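Long-range contact in extracellular ligand-binding receptor (Rhodopseudomonas palustris, PDB 3SG0), which probably binds lignin-derived aromatic acids outside the cytoplasm for uptake, holding benzoylformate in the cleft between its two lobes: residues R133-M146 against M359-A372. Numbering follows the deposited sequence.
Sequences RKWVYKVVPNDDIM and MTPDNHNGYDERSA
Lys134 NZ donates to the backbone O of Pro361 at 2.8 Å, above the carbonyl plane, and water 1 links the same ammonium to Asp362 OD1. Further along, His364 ND1-H donates to Val136 O at 2.7 Å; the acceptor lies 12° from the imidazole plane, which fixes the ring's rotation. Tyr137 makes an offset stack on that ring, centroids 4.0 Å apart, with CE1 over the imidazole centre. His364 NE2 is hydrogen-bonded to Glu345 OE1.

Next to strand 136-138, at the edge of its sheet, Asn365 takes over. With CG anti to the backbone N (chi1 -175°), its ND2 donates to both Lys138 O and Val140 O, each at 2.8 Å. Lys138 NZ reaches Val140 O from the opposite face of the carbonyl and also donates to Asn142 OD1. Pro141 CG makes a CH-pi contact over one face of Tyr367, 4.1 Å from the ring centroid. Asn365 OD1 accepts from Asn142 N at 2.9 Å, and the two amides stack, planes 8° apart. A leucine in place of Asn365 has no amide, so Lys138 O and Asn142 N lose these partners, and the loop between them would probably be freer to shift. Ile145 CD1 packs on Tyr367 CB at 4.0 Å.

Since Val140 touches benzoylformate, this largely buried polar network, in which one amide ties three backbone groups, suggests that the backbone carrying Val140 is held in a defined shape where, as in other periplasmic binding proteins, the chain passes from one lobe to the other.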
loop_
_atom_site.group_PDB
_atom_site.type_symbol
_atom_site.label_atom_id
_atom_site.label_comp_id
_atom_site.label_asym_id
_atom_site.label_seq_id
_atom_site.Cartn_x
_atom_site.Cartn_y
_atom_site.Cartn_z
ATOM N N ARG A 133 11.546 0.841 14.193
ATOM C CA ARG A 133 10.656 1.545 13.288
ATOM C C ARG A 133 11.048 3.013 13.135
ATOM O O ARG A 133 10.564 3.690 12.226
ATOM C CB ARG A 133 9.201 1.344 13.721
ATOM C CG ARG A 133 8.723 -0.076 13.459
ATOM C CD ARG A 133 7.514 -0.459 14.307
ATOM N NE ARG A 133 6.934 -1.722 13.855
ATOM C CZ ARG A 133 7.421 -2.931 14.114
ATOM N NH1 ARG A 133 8.493 -3.081 14.889
ATOM N NH2 ARG A 133 6.826 -3.998 13.596
ATOM N N LYS A 134 11.965 3.504 13.978
ATOM C CA LYS A 134 12.564 4.816 13.757
ATOM C C LYS A 134 13.185 4.923 12.375
ATOM O O LYS A 134 13.346 6.023 11.852
ATOM C CB LYS A 134 13.665 5.113 14.775
ATOM C CG LYS A 134 13.198 5.732 16.055
ATOM C CD LYS A 134 12.601 7.113 15.870
ATOM C CE LYS A 134 11.984 7.504 17.180
ATOM N NZ LYS A 134 11.261 8.775 17.037
ATOM N N TRP A 135 13.585 3.783 11.814
ATOM C CA TRP A 135 14.244 3.749 10.515
ATOM C C TRP A 135 13.279 3.537 9.351
ATOM O O TRP A 135 13.720 3.510 8.207
ATOM C CB TRP A 135 15.355 2.682 10.512
ATOM C CG TRP A 135 16.475 3.075 11.412
ATOM C CD1 TRP A 135 16.642 2.725 12.715
ATOM C CD2 TRP A 135 17.551 3.956 11.089
ATOM N NE1 TRP A 135 17.766 3.325 13.225
ATOM C CE2 TRP A 135 18.347 4.084 12.242
ATOM C CE3 TRP A 135 17.929 4.643 9.925
ATOM C CZ2 TRP A 135 19.494 4.877 12.273
ATOM C CZ3 TRP A 135 19.069 5.426 9.955
ATOM C CH2 TRP A 135 19.834 5.540 11.123
ATOM N N VAL A 136 11.983 3.410 9.622
ATOM C CA VAL A 136 11.020 3.010 8.603
ATOM C C VAL A 136 9.992 4.106 8.354
ATOM O O VAL A 136 9.470 4.700 9.303
ATOM C CB VAL A 136 10.286 1.722 9.046
ATOM C CG1 VAL A 136 9.344 1.213 7.951
ATOM C CG2 VAL A 136 11.291 0.655 9.427
ATOM N N TYR A 137 9.700 4.370 7.082
ATOM C CA TYR A 137 8.645 5.304 6.685
ATOM C C TYR A 137 7.683 4.587 5.758
ATOM O O TYR A 137 8.036 3.568 5.152
ATOM C CB TYR A 137 9.243 6.553 6.029
ATOM C CG TYR A 137 10.055 7.339 7.014
ATOM C CD1 TYR A 137 9.439 8.209 7.901
ATOM C CD2 TYR A 137 11.430 7.169 7.111
ATOM C CE1 TYR A 137 10.173 8.916 8.828
ATOM C CE2 TYR A 137 12.170 7.861 8.051
ATOM C CZ TYR A 137 11.529 8.730 8.909
ATOM O OH TYR A 137 12.230 9.436 9.866
ATOM N N LYS A 138 6.478 5.125 5.621
ATOM C CA LYS A 138 5.407 4.368 4.991
ATOM C C LYS A 138 4.384 5.283 4.340
ATOM O O LYS A 138 3.568 5.897 5.028
ATOM C CB LYS A 138 4.740 3.510 6.070
ATOM C CG LYS A 138 3.581 2.659 5.612
ATOM C CD LYS A 138 3.108 1.759 6.749
ATOM C CE LYS A 138 1.933 0.899 6.362
ATOM N NZ LYS A 138 0.707 1.715 6.178
ATOM N N VAL A 139 4.404 5.358 3.014
ATOM C CA VAL A 139 3.483 6.251 2.314
ATOM C C VAL A 139 2.057 5.735 2.161
ATOM O O VAL A 139 1.147 6.550 1.992
ATOM C CB VAL A 139 4.012 6.690 0.932
ATOM C CG1 VAL A 139 5.293 7.495 1.087
ATOM C CG2 VAL A 139 4.169 5.507 -0.023
ATOM N N VAL A 140 1.820 4.426 2.197
ATOM C CA VAL A 140 0.441 3.939 2.088
ATOM C C VAL A 140 -0.229 4.181 3.432
ATOM O O VAL A 140 0.348 3.854 4.459
ATOM C CB VAL A 140 0.401 2.440 1.747
ATOM C CG1 VAL A 140 -1.033 1.928 1.775
ATOM C CG2 VAL A 140 1.028 2.189 0.385
ATOM N N PRO A 141 -1.441 4.766 3.455
ATOM C CA PRO A 141 -2.068 4.968 4.769
ATOM C C PRO A 141 -2.258 3.672 5.547
ATOM O O PRO A 141 -2.623 2.639 4.989
ATOM C CB PRO A 141 -3.417 5.599 4.411
ATOM C CG PRO A 141 -3.140 6.319 3.117
ATOM C CD PRO A 141 -2.248 5.360 2.373
ATOM N N ASN A 142 -2.003 3.743 6.850
ATOM C CA ASN A 142 -2.192 2.592 7.718
ATOM C C ASN A 142 -3.594 2.007 7.576
ATOM O O ASN A 142 -4.598 2.732 7.576
ATOM C CB ASN A 142 -1.957 2.985 9.173
ATOM C CG ASN A 142 -0.491 3.198 9.507
ATOM O OD1 ASN A 142 0.406 2.842 8.746
ATOM N ND2 ASN A 142 -0.249 3.779 10.676
ATOM N N ASP A 143 -3.659 0.680 7.500
ATOM C CA ASP A 143 -4.923 -0.007 7.284
ATOM C C ASP A 143 -5.946 0.254 8.370
ATOM O O ASP A 143 -7.141 0.175 8.098
ATOM C CB ASP A 143 -4.712 -1.515 7.138
ATOM C CG ASP A 143 -4.119 -1.885 5.802
ATOM O OD1 ASP A 143 -4.565 -1.302 4.782
ATOM O OD2 ASP A 143 -3.211 -2.740 5.777
ATOM N N ASP A 144 -5.521 0.552 9.595
ATOM C CA ASP A 144 -6.508 0.821 10.633
ATOM C C ASP A 144 -7.351 2.060 10.323
ATOM O O ASP A 144 -8.544 2.097 10.640
ATOM C CB ASP A 144 -5.907 0.837 12.056
ATOM C CG ASP A 144 -4.791 1.850 12.246
ATOM O OD1 ASP A 144 -4.173 2.302 11.272
ATOM O OD2 ASP A 144 -4.507 2.183 13.421
ATOM N N ILE A 145 -6.745 3.059 9.684
ATOM C CA ILE A 145 -7.475 4.247 9.255
ATOM C C ILE A 145 -8.554 3.863 8.250
ATOM O O ILE A 145 -9.705 4.296 8.339
ATOM C CB ILE A 145 -6.522 5.274 8.606
ATOM C CG1 ILE A 145 -5.478 5.757 9.615
ATOM C CG2 ILE A 145 -7.299 6.448 8.022
ATOM C CD1 ILE A 145 -4.327 6.526 8.982
HETATM N N MSE A 146 -8.172 3.039 7.283
HETATM C CA MSE A 146 -9.101 2.610 6.253
HETATM C C MSE A 146 -10.193 1.709 6.819
HETATM O O MSE A 146 -11.362 1.830 6.444
HETATM C CB MSE A 146 -8.352 1.903 5.123
HETATM C CG MSE A 146 -7.329 2.801 4.429
HETATM SE SE MSE A 146 -8.169 4.334 3.538
HETATM C CE MSE A 146 -6.632 5.449 3.190
HETATM N N MSE A 359 4.579 13.915 8.913
HETATM C CA MSE A 359 5.404 13.003 9.706
HETATM C C MSE A 359 5.700 13.597 11.068
HETATM O O MSE A 359 5.776 14.820 11.216
HETATM C CB MSE A 359 6.728 12.739 8.997
HETATM C CG MSE A 359 6.587 12.059 7.657
HETATM SE SE MSE A 359 5.814 10.277 7.870
HETATM C CE MSE A 359 6.156 9.621 6.097
ATOM N N THR A 360 5.888 12.735 12.060
ATOM C CA THR A 360 6.361 13.163 13.374
ATOM C C THR A 360 7.304 12.075 13.881
ATOM O O THR A 360 7.378 10.991 13.297
ATOM C CB THR A 360 5.222 13.293 14.392
ATOM O OG1 THR A 360 4.748 11.987 14.722
ATOM C CG2 THR A 360 4.077 14.157 13.858
ATOM N N PRO A 361 8.009 12.328 14.990
ATOM C CA PRO A 361 8.887 11.267 15.502
ATOM C C PRO A 361 8.137 9.978 15.851
ATOM O O PRO A 361 8.724 8.890 15.772
ATOM C CB PRO A 361 9.516 11.918 16.743
ATOM C CG PRO A 361 9.544 13.375 16.394
ATOM C CD PRO A 361 8.238 13.611 15.676
ATOM N N ASP A 362 6.865 10.073 16.217
ATOM C CA ASP A 362 6.103 8.887 16.584
ATOM C C ASP A 362 5.224 8.333 15.466
ATOM O O ASP A 362 4.811 7.169 15.511
ATOM C CB ASP A 362 5.280 9.150 17.841
ATOM C CG ASP A 362 6.152 9.294 19.068
ATOM O OD1 ASP A 362 7.026 8.420 19.267
ATOM O OD2 ASP A 362 5.990 10.288 19.805
ATOM N N ASN A 363 4.966 9.154 14.456
ATOM C CA ASN A 363 4.124 8.758 13.337
ATOM C C ASN A 363 4.900 8.815 12.030
ATOM O O ASN A 363 5.081 9.881 11.444
ATOM C CB ASN A 363 2.873 9.633 13.259
ATOM C CG ASN A 363 1.889 9.115 12.240
ATOM O OD1 ASN A 363 2.212 8.223 11.451
ATOM N ND2 ASN A 363 0.685 9.681 12.227
ATOM N N HIS A 364 5.375 7.651 11.594
ATOM C CA HIS A 364 6.141 7.544 10.361
ATOM C C HIS A 364 5.271 7.122 9.172
ATOM O O HIS A 364 5.784 6.722 8.124
ATOM C CB HIS A 364 7.313 6.593 10.550
ATOM C CG HIS A 364 8.485 7.206 11.246
ATOM N ND1 HIS A 364 9.735 6.629 11.209
ATOM C CD2 HIS A 364 8.617 8.344 11.973
ATOM C CE1 HIS A 364 10.589 7.386 11.877
ATOM N NE2 HIS A 364 9.935 8.429 12.357
ATOM N N ASN A 365 3.957 7.228 9.356
ATOM C CA ASN A 365 2.974 7.035 8.287
ATOM C C ASN A 365 2.498 8.407 7.798
ATOM O O ASN A 365 2.707 8.770 6.637
ATOM C CB ASN A 365 1.817 6.189 8.825
ATOM C CG ASN A 365 0.788 5.816 7.770
ATOM O OD1 ASN A 365 -0.417 5.828 8.052
ATOM N ND2 ASN A 365 1.242 5.432 6.581
ATOM N N GLY A 366 1.878 9.168 8.696
ATOM C CA GLY A 366 1.642 10.577 8.442
ATOM C C GLY A 366 0.212 10.991 8.159
ATOM O O GLY A 366 -0.021 12.161 7.841
ATOM N N TYR A 367 -0.742 10.077 8.285
ATOM C CA TYR A 367 -2.115 10.340 7.853
ATOM C C TYR A 367 -3.117 10.224 8.980
ATOM O O TYR A 367 -2.871 9.569 9.991
ATOM C CB TYR A 367 -2.529 9.350 6.758
ATOM C CG TYR A 367 -1.564 9.280 5.614
ATOM C CD1 TYR A 367 -1.563 10.250 4.618
ATOM C CD2 TYR A 367 -0.628 8.259 5.541
ATOM C CE1 TYR A 367 -0.672 10.193 3.574
ATOM C CE2 TYR A 367 0.261 8.184 4.502
ATOM C CZ TYR A 367 0.240 9.155 3.523
ATOM O OH TYR A 367 1.136 9.105 2.487
ATOM N N ASP A 368 -4.276 10.839 8.778
ATOM C CA ASP A 368 -5.418 10.641 9.655
ATOM C C ASP A 368 -6.641 10.337 8.805
ATOM O O ASP A 368 -6.518 10.011 7.629
ATOM C CB ASP A 368 -5.640 11.852 10.571
ATOM C CG ASP A 368 -5.827 13.156 9.807
ATOM O OD1 ASP A 368 -6.264 13.122 8.648
ATOM O OD2 ASP A 368 -5.545 14.239 10.370
ATOM N N GLU A 369 -7.827 10.451 9.395
ATOM C CA GLU A 369 -9.055 10.078 8.708
ATOM C C GLU A 369 -9.318 10.912 7.459
ATOM O O GLU A 369 -10.110 10.513 6.604
ATOM C CB GLU A 369 -10.252 10.173 9.659
ATOM C CG GLU A 369 -10.675 11.600 10.023
ATOM C CD GLU A 369 -9.782 12.264 11.057
ATOM O OE1 GLU A 369 -8.927 11.580 11.665
ATOM O OE2 GLU A 369 -9.947 13.485 11.278
ATOM N N ARG A 370 -8.659 12.055 7.329
ATOM C CA ARG A 370 -8.849 12.870 6.139
ATOM C C ARG A 370 -8.299 12.210 4.891
ATOM O O ARG A 370 -8.628 12.617 3.777
ATOM C CB ARG A 370 -8.251 14.256 6.342
ATOM C CG ARG A 370 -8.949 14.983 7.480
ATOM C CD ARG A 370 -8.331 16.308 7.854
ATOM N NE ARG A 370 -8.933 16.805 9.090
ATOM C CZ ARG A 370 -8.552 17.913 9.716
ATOM N NH1 ARG A 370 -7.567 18.650 9.222
ATOM N NH2 ARG A 370 -9.154 18.282 10.840
ATOM N N SER A 371 -7.476 11.184 5.066
ATOM C CA SER A 371 -6.846 10.431 3.983
ATOM C C SER A 371 -7.722 9.309 3.445
ATOM O O SER A 371 -7.379 8.681 2.447
ATOM C CB SER A 371 -5.520 9.809 4.462
ATOM O OG SER A 371 -5.715 8.684 5.319
ATOM N N ALA A 372 -8.812 8.998 4.143
ATOM C CA ALA A 372 -9.666 7.881 3.744
ATOM C C ALA A 372 -10.755 8.375 2.806
ATOM O O ALA A 372 -11.616 9.168 3.198
ATOM C CB ALA A 372 -10.283 7.198 4.960
HETATM O O HOH W 1 9.989 9.336 19.426
HETATM O O HOH W 2 1.861 5.409 12.283
#